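Local coordinates for protein EH1AB1 (Metagenome, PDB 6I8F) that hydrolyses ester bonds, as an ester hydrolase of the alpha/beta hydrolase fold that probably works through a serine nucleophile, at residues S124-I129 with A321-H326; S249-T254 with R277-R282; P261-T266 with T291-P296. All coordinates share one frame; numbering follows the deposited sequence.

Contact 1: S124-I129 with A321-H326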
loop_
_atom_site.group_PDB
_atom_site.type_symbol
_atom_site.label_atom_id
_atom_site.label_comp_id
_atom_site.label_asym_id
_atom_site.label_seq_id
_atom_site.Cartn_x
_atom_site.Cartn_y
_atom_site.Cartn_z
ATOM N N SER A 124 -2.680 11.995 -6.687
ATOM C CA SER A 124 -3.842 11.138 -6.591
ATOM C C SER A 124 -4.818 11.366 -7.751
ATOM O O SER A 124 -5.613 10.483 -8.042
ATOM C CB SER A 124 -4.541 11.334 -5.283
ATOM O OG SER A 124 -5.173 12.602 -5.253
ATOM N N ARG A 125 -4.777 12.557 -8.364
ATOM C CA ARG A 125 -5.790 13.023 -9.327
ATOM C C ARG A 125 -7.140 13.165 -8.619
ATOM O O ARG A 125 -8.200 13.127 -9.266
ATOM C CB ARG A 125 -5.920 12.079 -10.528
ATOM C CG ARG A 125 -4.611 11.775 -11.249
ATOM C CD ARG A 125 -4.882 10.973 -12.515
ATOM N NE ARG A 125 -3.674 10.504 -13.181
ATOM C CZ ARG A 125 -3.627 9.624 -14.184
ATOM N NH1 ARG A 125 -4.630 8.791 -14.421
ATOM N NH2 ARG A 125 -2.552 9.587 -14.949
ATOM N N CYS A 126 -7.096 13.333 -7.292
ATOM C CA CYS A 126 -8.273 13.568 -6.473
ATOM C C CYS A 126 -8.261 15.017 -5.982
ATOM O O CYS A 126 -7.204 15.552 -5.693
ATOM C CB CYS A 126 -8.306 12.643 -5.262
ATOM S SG CYS A 126 -8.501 10.892 -5.680
ATOM N N GLN A 127 -9.443 15.638 -5.910
ATOM C CA GLN A 127 -9.609 16.884 -5.167
ATOM C C GLN A 127 -9.189 16.637 -3.710
ATOM O O GLN A 127 -9.499 15.586 -3.175
ATOM C CB GLN A 127 -11.066 17.347 -5.225
ATOM C CG GLN A 127 -11.313 18.598 -4.394
ATOM C CD GLN A 127 -12.660 19.237 -4.636
ATOM O OE1 GLN A 127 -12.751 20.455 -4.758
ATOM N NE2 GLN A 127 -13.713 18.435 -4.657
ATOM N N VAL A 128 -8.479 17.592 -3.097
ATOM C CA VAL A 128 -8.258 17.606 -1.636
ATOM C C VAL A 128 -8.958 18.841 -1.044
ATOM O O VAL A 128 -8.926 19.953 -1.609
ATOM C CB VAL A 128 -6.762 17.565 -1.268
ATOM C CG1 VAL A 128 -6.537 17.597 0.240
ATOM C CG2 VAL A 128 -6.077 16.345 -1.872
ATOM N N ILE A 129 -9.628 18.628 0.091
ATOM C CA ILE A 129 -10.247 19.707 0.851
ATOM C C ILE A 129 -9.702 19.647 2.271
ATOM O O ILE A 129 -10.084 18.760 3.023
ATOM C CB ILE A 129 -11.781 19.623 0.837
ATOM C CG1 ILE A 129 -12.325 19.596 -0.592
ATOM C CG2 ILE A 129 -12.370 20.778 1.638
ATOM C CD1 ILE A 129 -13.824 19.379 -0.678
ATOM N N ALA A 321 -1.132 7.602 -4.359
ATOM C CA ALA A 321 -1.192 6.564 -5.367
ATOM C C ALA A 321 -2.239 5.519 -4.982
ATOM O O ALA A 321 -3.020 5.106 -5.809
ATOM C CB ALA A 321 0.165 5.923 -5.515
ATOM N N VAL A 322 -2.228 5.094 -3.714
ATOM C CA VAL A 322 -3.127 4.065 -3.247
ATOM C C VAL A 322 -4.574 4.593 -3.275
ATOM O O VAL A 322 -5.498 3.871 -3.663
ATOM C CB VAL A 322 -2.705 3.566 -1.854
ATOM C CG1 VAL A 322 -3.751 2.660 -1.224
ATOM C CG2 VAL A 322 -1.347 2.881 -1.884
ATOM N N MET A 323 -4.779 5.835 -2.820
ATOM C CA MET A 323 -6.110 6.417 -2.816
ATOM C C MET A 323 -6.637 6.526 -4.260
ATOM O O MET A 323 -7.767 6.138 -4.540
ATOM C CB MET A 323 -6.134 7.803 -2.168
ATOM C CG MET A 323 -7.548 8.395 -2.133
ATOM S SD MET A 323 -7.613 9.929 -1.207
ATOM C CE MET A 323 -6.549 10.950 -2.222
ATOM N N GLY A 324 -5.814 7.070 -5.162
ATOM C CA GLY A 324 -6.175 7.237 -6.586
ATOM C C GLY A 324 -6.523 5.923 -7.259
ATOM O O GLY A 324 -7.509 5.831 -8.024
ATOM N N ALA A 325 -5.705 4.904 -6.983
ATOM C CA ALA A 325 -5.937 3.542 -7.464
ATOM C C ALA A 325 -7.274 3.026 -6.927
ATOM O O ALA A 325 -8.062 2.407 -7.661
ATOM C CB ALA A 325 -4.799 2.641 -7.053
ATOM N N HIS A 326 -7.539 3.290 -5.645
ATOM C CA HIS A 326 -8.769 2.824 -5.046
ATOM C C HIS A 326 -9.968 3.460 -5.768
ATOM O O HIS A 326 -10.948 2.795 -6.030
ATOM C CB HIS A 326 -8.798 3.085 -3.530
ATOM C CG HIS A 326 -10.019 2.519 -2.888
ATOM N ND1 HIS A 326 -10.156 1.160 -2.616
ATOM C CD2 HIS A 326 -11.180 3.103 -2.511
ATOM C CE1 HIS A 326 -11.348 0.942 -2.088
ATOM N NE2 HIS A 326 -11.992 2.119 -2.000
#

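Contact 2: S249-T254 with R277-R282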
loop_
_atom_site.group_PDB
_atom_site.type_symbol
_atom_site.label_atom_id
_atom_site.label_comp_id
_atom_site.label_asym_id
_atom_site.label_seq_id
_atom_site.Cartn_x
_atom_site.Cartn_y
_atom_site.Cartn_z
ATOM N N SER A 249 -9.649 7.131 21.656
ATOM C CA SER A 249 -9.046 5.805 21.623
ATOM C C SER A 249 -9.799 4.919 20.637
ATOM O O SER A 249 -10.385 3.907 21.029
ATOM C CB SER A 249 -9.017 5.214 23.014
ATOM O OG SER A 249 -8.128 5.947 23.844
ATOM N N PRO A 250 -9.824 5.273 19.330
ATOM C CA PRO A 250 -10.603 4.510 18.355
ATOM C C PRO A 250 -10.143 3.050 18.198
ATOM O O PRO A 250 -10.942 2.206 17.765
ATOM C CB PRO A 250 -10.445 5.310 17.049
ATOM C CG PRO A 250 -9.174 6.128 17.242
ATOM C CD PRO A 250 -9.137 6.432 18.727
ATOM N N LEU A 251 -8.892 2.748 18.567
ATOM C CA LEU A 251 -8.386 1.376 18.569
ATOM C C LEU A 251 -9.261 0.451 19.434
ATOM O O LEU A 251 -9.296 -0.761 19.186
ATOM C CB LEU A 251 -6.939 1.351 19.067
ATOM C CG LEU A 251 -6.248 -0.015 19.046
ATOM C CD1 LEU A 251 -6.220 -0.601 17.640
ATOM C CD2 LEU A 251 -4.844 0.083 19.606
ATOM N N LEU A 252 -9.966 1.002 20.432
ATOM C CA LEU A 252 -10.677 0.180 21.410
ATOM C C LEU A 252 -12.097 -0.147 20.944
ATOM O O LEU A 252 -12.821 -0.774 21.678
ATOM C CB LEU A 252 -10.721 0.909 22.759
ATOM C CG LEU A 252 -9.366 1.335 23.325
ATOM C CD1 LEU A 252 -9.543 2.062 24.651
ATOM C CD2 LEU A 252 -8.443 0.141 23.509
ATOM N N ALA A 253 -12.506 0.263 19.740
ATOM C CA ALA A 253 -13.826 -0.140 19.242
ATOM C C ALA A 253 -13.981 -1.666 19.334
ATOM O O ALA A 253 -13.030 -2.433 19.131
ATOM C CB ALA A 253 -14.046 0.343 17.833
ATOM N N THR A 254 -15.210 -2.074 19.640
ATOM C CA THR A 254 -15.644 -3.467 19.813
ATOM C C THR A 254 -15.648 -4.206 18.473
ATOM O O THR A 254 -15.408 -5.414 18.399
ATOM C CB THR A 254 -17.056 -3.484 20.414
ATOM O OG1 THR A 254 -16.904 -3.213 21.806
ATOM C CG2 THR A 254 -17.793 -4.793 20.245
ATOM N N ARG A 277 -0.096 0.424 13.663
ATOM C CA ARG A 277 -0.077 -0.905 13.084
ATOM C C ARG A 277 -1.229 -1.736 13.664
ATOM O O ARG A 277 -1.951 -2.424 12.923
ATOM C CB ARG A 277 1.269 -1.590 13.328
ATOM C CG ARG A 277 1.414 -2.884 12.545
ATOM C CD ARG A 277 2.778 -3.505 12.733
ATOM N NE ARG A 277 2.865 -4.725 11.950
ATOM C CZ ARG A 277 3.811 -5.637 12.082
ATOM N NH1 ARG A 277 4.805 -5.438 12.940
ATOM N NH2 ARG A 277 3.733 -6.756 11.378
ATOM N N ALA A 278 -1.413 -1.647 14.985
ATOM C CA ALA A 278 -2.519 -2.328 15.668
ATOM C C ALA A 278 -3.854 -1.993 15.000
ATOM O O ALA A 278 -4.694 -2.872 14.824
ATOM C CB ALA A 278 -2.533 -1.960 17.135
ATOM N N TYR A 279 -4.056 -0.717 14.649
ATOM C CA TYR A 279 -5.308 -0.263 14.006
ATOM C C TYR A 279 -5.501 -0.959 12.644
ATOM O O TYR A 279 -6.602 -1.460 12.319
ATOM C CB TYR A 279 -5.334 1.264 13.899
ATOM C CG TYR A 279 -6.732 1.817 13.782
ATOM C CD1 TYR A 279 -7.526 1.991 14.904
ATOM C CD2 TYR A 279 -7.281 2.115 12.548
ATOM C CE1 TYR A 279 -8.819 2.481 14.808
ATOM C CE2 TYR A 279 -8.576 2.593 12.427
ATOM C CZ TYR A 279 -9.346 2.787 13.563
ATOM O OH TYR A 279 -10.626 3.247 13.452
ATOM N N ALA A 280 -4.431 -1.022 11.853
ATOM C CA ALA A 280 -4.449 -1.722 10.560
ATOM C C ALA A 280 -4.755 -3.210 10.767
ATOM O O ALA A 280 -5.528 -3.801 10.022
ATOM C CB ALA A 280 -3.132 -1.526 9.846
ATOM N N ASP A 281 -4.137 -3.809 11.792
ATOM C CA ASP A 281 -4.370 -5.213 12.146
ATOM C C ASP A 281 -5.861 -5.466 12.424
ATOM O O ASP A 281 -6.410 -6.451 11.937
ATOM C CB ASP A 281 -3.520 -5.643 13.346
ATOM C CG ASP A 281 -2.044 -5.791 13.026
ATOM O OD1 ASP A 281 -1.692 -5.838 11.817
ATOM O OD2 ASP A 281 -1.254 -5.822 13.985
ATOM N N ARG A 282 -6.508 -4.581 13.193
ATOM C CA ARG A 282 -7.930 -4.732 13.528
ATOM C C ARG A 282 -8.778 -4.586 12.263
ATOM O O ARG A 282 -9.764 -5.346 12.071
ATOM C CB ARG A 282 -8.390 -3.725 14.587
ATOM C CG ARG A 282 -7.692 -3.833 15.941
ATOM C CD ARG A 282 -8.371 -4.643 17.032
ATOM N NE ARG A 282 -9.822 -4.764 16.948
ATOM C CZ ARG A 282 -10.705 -4.295 17.834
ATOM N NH1 ARG A 282 -10.346 -3.446 18.784
ATOM N NH2 ARG A 282 -11.967 -4.678 17.757
#

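Contact 3: P261-T266 with T291-P296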
loop_
_atom_site.group_PDB
_atom_site.type_symbol
_atom_site.label_atom_id
_atom_site.label_comp_id
_atom_site.label_asym_id
_atom_site.label_seq_id
_atom_site.Cartn_x
_atom_site.Cartn_y
_atom_site.Cartn_z
ATOM N N PRO A 261 -12.499 1.117 3.490
ATOM C CA PRO A 261 -11.140 0.727 3.103
ATOM C C PRO A 261 -10.138 1.811 3.528
ATOM O O PRO A 261 -10.472 2.987 3.577
ATOM C CB PRO A 261 -11.219 0.580 1.578
ATOM C CG PRO A 261 -12.683 0.300 1.304
ATOM C CD PRO A 261 -13.446 1.057 2.368
ATOM N N ALA A 262 -8.918 1.389 3.844
ATOM C CA ALA A 262 -7.987 2.225 4.545
ATOM C C ALA A 262 -6.590 2.083 3.944
ATOM O O ALA A 262 -6.253 1.058 3.362
ATOM C CB ALA A 262 -7.979 1.835 6.012
ATOM N N PHE A 263 -5.821 3.167 4.084
ATOM C CA PHE A 263 -4.390 3.198 3.966
ATOM C C PHE A 263 -3.856 3.648 5.329
ATOM O O PHE A 263 -4.236 4.719 5.797
ATOM C CB PHE A 263 -3.978 4.150 2.841
ATOM C CG PHE A 263 -2.499 4.396 2.719
ATOM C CD1 PHE A 263 -1.697 3.549 1.975
ATOM C CD2 PHE A 263 -1.904 5.480 3.329
ATOM C CE1 PHE A 263 -0.337 3.779 1.848
ATOM C CE2 PHE A 263 -0.540 5.699 3.223
ATOM C CZ PHE A 263 0.237 4.859 2.465
ATOM N N VAL A 264 -3.006 2.831 5.959
ATOM C CA VAL A 264 -2.452 3.136 7.287
ATOM C C VAL A 264 -0.923 3.141 7.169
ATOM O O VAL A 264 -0.317 2.149 6.750
ATOM C CB VAL A 264 -2.938 2.132 8.352
ATOM C CG1 VAL A 264 -2.439 2.513 9.733
ATOM C CG2 VAL A 264 -4.453 1.978 8.363
ATOM N N LEU A 265 -0.311 4.277 7.505
ATOM C CA LEU A 265 1.112 4.451 7.399
ATOM C C LEU A 265 1.687 4.668 8.803
ATOM O O LEU A 265 1.129 5.461 9.575
ATOM C CB LEU A 265 1.407 5.643 6.482
ATOM C CG LEU A 265 2.888 5.938 6.234
ATOM C CD1 LEU A 265 3.095 6.543 4.858
ATOM C CD2 LEU A 265 3.451 6.869 7.297
ATOM N N THR A 266 2.781 3.957 9.115
ATOM C CA THR A 266 3.559 4.226 10.314
ATOM C C THR A 266 4.992 4.629 9.949
ATOM O O THR A 266 5.554 4.222 8.924
ATOM C CB THR A 266 3.558 3.042 11.290
ATOM O OG1 THR A 266 4.089 1.903 10.612
ATOM C CG2 THR A 266 2.181 2.747 11.849
ATOM N N THR A 291 -4.534 -1.333 3.320
ATOM C CA THR A 291 -3.155 -1.242 2.917
ATOM C C THR A 291 -2.343 -0.652 4.072
ATOM O O THR A 291 -2.611 0.469 4.487
ATOM C CB THR A 291 -3.017 -0.355 1.678
ATOM O OG1 THR A 291 -3.889 -0.847 0.658
ATOM C CG2 THR A 291 -1.595 -0.283 1.173
ATOM N N TYR A 292 -1.368 -1.408 4.580
ATOM C CA TYR A 292 -0.513 -0.978 5.674
ATOM C C TYR A 292 0.917 -0.808 5.157
ATOM O O TYR A 292 1.413 -1.658 4.429
ATOM C CB TYR A 292 -0.508 -1.985 6.830
ATOM C CG TYR A 292 0.558 -1.664 7.843
ATOM C CD1 TYR A 292 0.386 -0.622 8.743
ATOM C CD2 TYR A 292 1.776 -2.319 7.836
ATOM C CE1 TYR A 292 1.377 -0.280 9.650
ATOM C CE2 TYR A 292 2.784 -1.982 8.727
ATOM C CZ TYR A 292 2.588 -0.954 9.634
ATOM O OH TYR A 292 3.573 -0.622 10.522
ATOM N N VAL A 293 1.575 0.282 5.553
ATOM C CA VAL A 293 2.981 0.478 5.198
ATOM C C VAL A 293 3.723 1.089 6.386
ATOM O O VAL A 293 3.202 1.981 7.054
ATOM C CB VAL A 293 3.161 1.341 3.934
ATOM C CG1 VAL A 293 2.500 2.703 4.056
ATOM C CG2 VAL A 293 4.637 1.490 3.586
ATOM N N ASN A 294 4.952 0.593 6.599
ATOM C CA ASN A 294 5.873 1.120 7.566
ATOM C C ASN A 294 7.061 1.723 6.818
ATOM O O ASN A 294 7.631 1.073 5.933
ATOM C CB ASN A 294 6.337 0.067 8.578
ATOM C CG ASN A 294 7.263 0.654 9.626
ATOM O OD1 ASN A 294 8.427 0.274 9.713
ATOM N ND2 ASN A 294 6.779 1.614 10.387
ATOM N N TYR A 295 7.401 2.970 7.175
ATOM C CA TYR A 295 8.570 3.680 6.642
ATOM C C TYR A 295 9.680 3.611 7.694
ATOM O O TYR A 295 9.699 4.416 8.618
ATOM C CB TYR A 295 8.227 5.126 6.253
ATOM C CG TYR A 295 7.660 5.269 4.861
ATOM C CD1 TYR A 295 6.432 4.718 4.532
ATOM C CD2 TYR A 295 8.361 5.917 3.853
ATOM C CE1 TYR A 295 5.914 4.806 3.245
ATOM C CE2 TYR A 295 7.854 6.022 2.564
ATOM C CZ TYR A 295 6.623 5.460 2.260
ATOM O OH TYR A 295 6.113 5.525 0.999
ATOM N N PRO A 296 10.620 2.640 7.610
ATOM C CA PRO A 296 11.667 2.516 8.624
ATOM C C PRO A 296 12.627 3.713 8.564
ATOM O O PRO A 296 12.785 4.348 7.516
ATOM C CB PRO A 296 12.385 1.203 8.280
ATOM C CG PRO A 296 12.085 0.983 6.802
ATOM C CD PRO A 296 10.734 1.623 6.552
HETATM O O HOH W 1 -6.459 -0.210 0.907
#

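Contact 1: S124-I129 with A321-H326
S124 meets M323 where the end of helix 114-124 turns into strand 127-132 of the alpha/beta hydrolase sheet, and the last long helix of the chain, 310-327, lies against that turn. The CB of S124 packs on the terminal methyl of the methionine, with M323 CE 3.7 Å away. Its hydroxyl is flanked by its own amide nitrogen and carbonyl carbon (chi1 71°), and there S124 OG accepts from C126 N at 2.9 Å, forming an ST turn; the same hydroxyl is hydrogen-bonded to L120 O of the preceding helix. The serine carbonyl faces helix 310-327 at a residue without a side chain: S124 O stands 3.6 Å from G324 CA, and a CB on that glycine would collide with the oxygen, so the close approach depends on G324. The same carbonyl oxygen takes a hydrogen bond from T329 OG1 at the C-terminus. R125 then adopts a positive phi, ending the helical run and turning the chain toward the strand. C126 meets the methionine end next to S124, on much the same side, its SG beside its own backbone N and near G324 CA. M323 reaches both residues because its chain runs extended through chi1 and chi2 and bends only at chi3 (64°). That bend sets the methyl against the cysteine as well, with M323 CE 3.9 Å from C126 CB.

Contact 2: S249-T254 with R277-R282
R282 holds the carbonyl of A253 with both terminal nitrogens of its guanidinium, NH2 to A253 O at 2.8 Å and NH1 to the same A253 O at 2.9 Å. This end-on grip puts two donors on one oxygen, neither bond being straight (132° and 130° at the hydrogens), and the oxygen lies somewhat out of the guanidinium plane. The arginine is strongly folded to get there: CG leaves beside the backbone N, and the chain then bends at chi2 (-96°) and again at chi3, which brings the guanidinium to the chain leaving the 3-10 turn 250-252, at A253 and T254. With an alanine in place of R282, A253 O is likely to lose both donors and L251 CD1 the cover of R282 CG, 3.9 Å away. L251 itself has CG anti to the backbone N, which sends its methyls onto the helix: CD2 is 4.0 Å from A278 CB, while CD1 rests over the backbone at Y279. The Y279 ring presents an edge to the P250-L251 peptide, Y279 CE1 lying 3.7 Å from P250 O. Q186 donates to both the tyrosine hydroxyl and that proline carbonyl, tying this edge to helix 176-190. The contact is thus a 3-10 turn of the connection before strand 262-267, packed on the outer side of helix 273-285, the crossover helix of a beta-alpha-beta unit in the alpha/beta hydrolase fold.

Contact 3: P261-T266 with T291-P296
F263 lays the far end of its ring against V293, with F263 CZ 3.5 Å from V293 CG1, while CD1 of the same ring meets the methyl of T291. The valine can do this because its CG1 is turned to lie amid its own N and C atoms (chi1 57°), leaning toward the neighbouring strand. From there CG1 also touches L265, whose side chain runs alongside and points the same way. L265 CD1 then reaches the Y295 ring, 3.7 Å from Y295 CE1, and the hydroxyl of that tyrosine bonds to E318 of helix 310-327, which covers this face. The two strands, 262-267 and 290-296, run parallel with their short segments 12° apart, and are the flanking strands of a right-handed beta-alpha-beta crossover through helix 273-285, as is usual in the alpha/beta hydrolase fold. Five backbone hydrogen bonds join them, T291 N giving to A262 O, T291 O taking V264 N, V264 O taking V293 N, V293 O taking T266 N and T266 O taking Y295 N. At the first of these, a water donates to both A262 O and T291 OG1; the threonine hydroxyl is also bonded to E318 of the second subunit, whose antiparallel strand carries the sheet on past residues 291-294. On the face toward helix 273-285, V264 packs beside the Y292 ring. Beyond it T266 OG1 shares a short hydrogen bond with Y292 OH at 2.6 Å. Asparagine supplies a second partner, N294 ND2 donating to T266 OG1 at 2.7 Å with an angle of 157°, so two side chains of strand 290-296 fix the rotation of this buried hydroxyl.

Contact 3 lies between the other two and touches both. Helix 310-327 carries contact 1 and covers one face of the strand pair, with V322 CG1 3.9 Å from F263 CD1 and H326 packed on P261. From the opposite face, helix 273-285 of contact 2 sets A280 CB 3.8 Å from Y292 CD1, and R277 N 3.7 Å from T266 CG2. Contacts 1 and 2 therefore do not meet; their nearest atoms are about 12 Å apart and their centres 24 Å. T266 lies near, without touching, the putative catalytic triad of S175, D270 and H300. All three contacts also reach the second subunit.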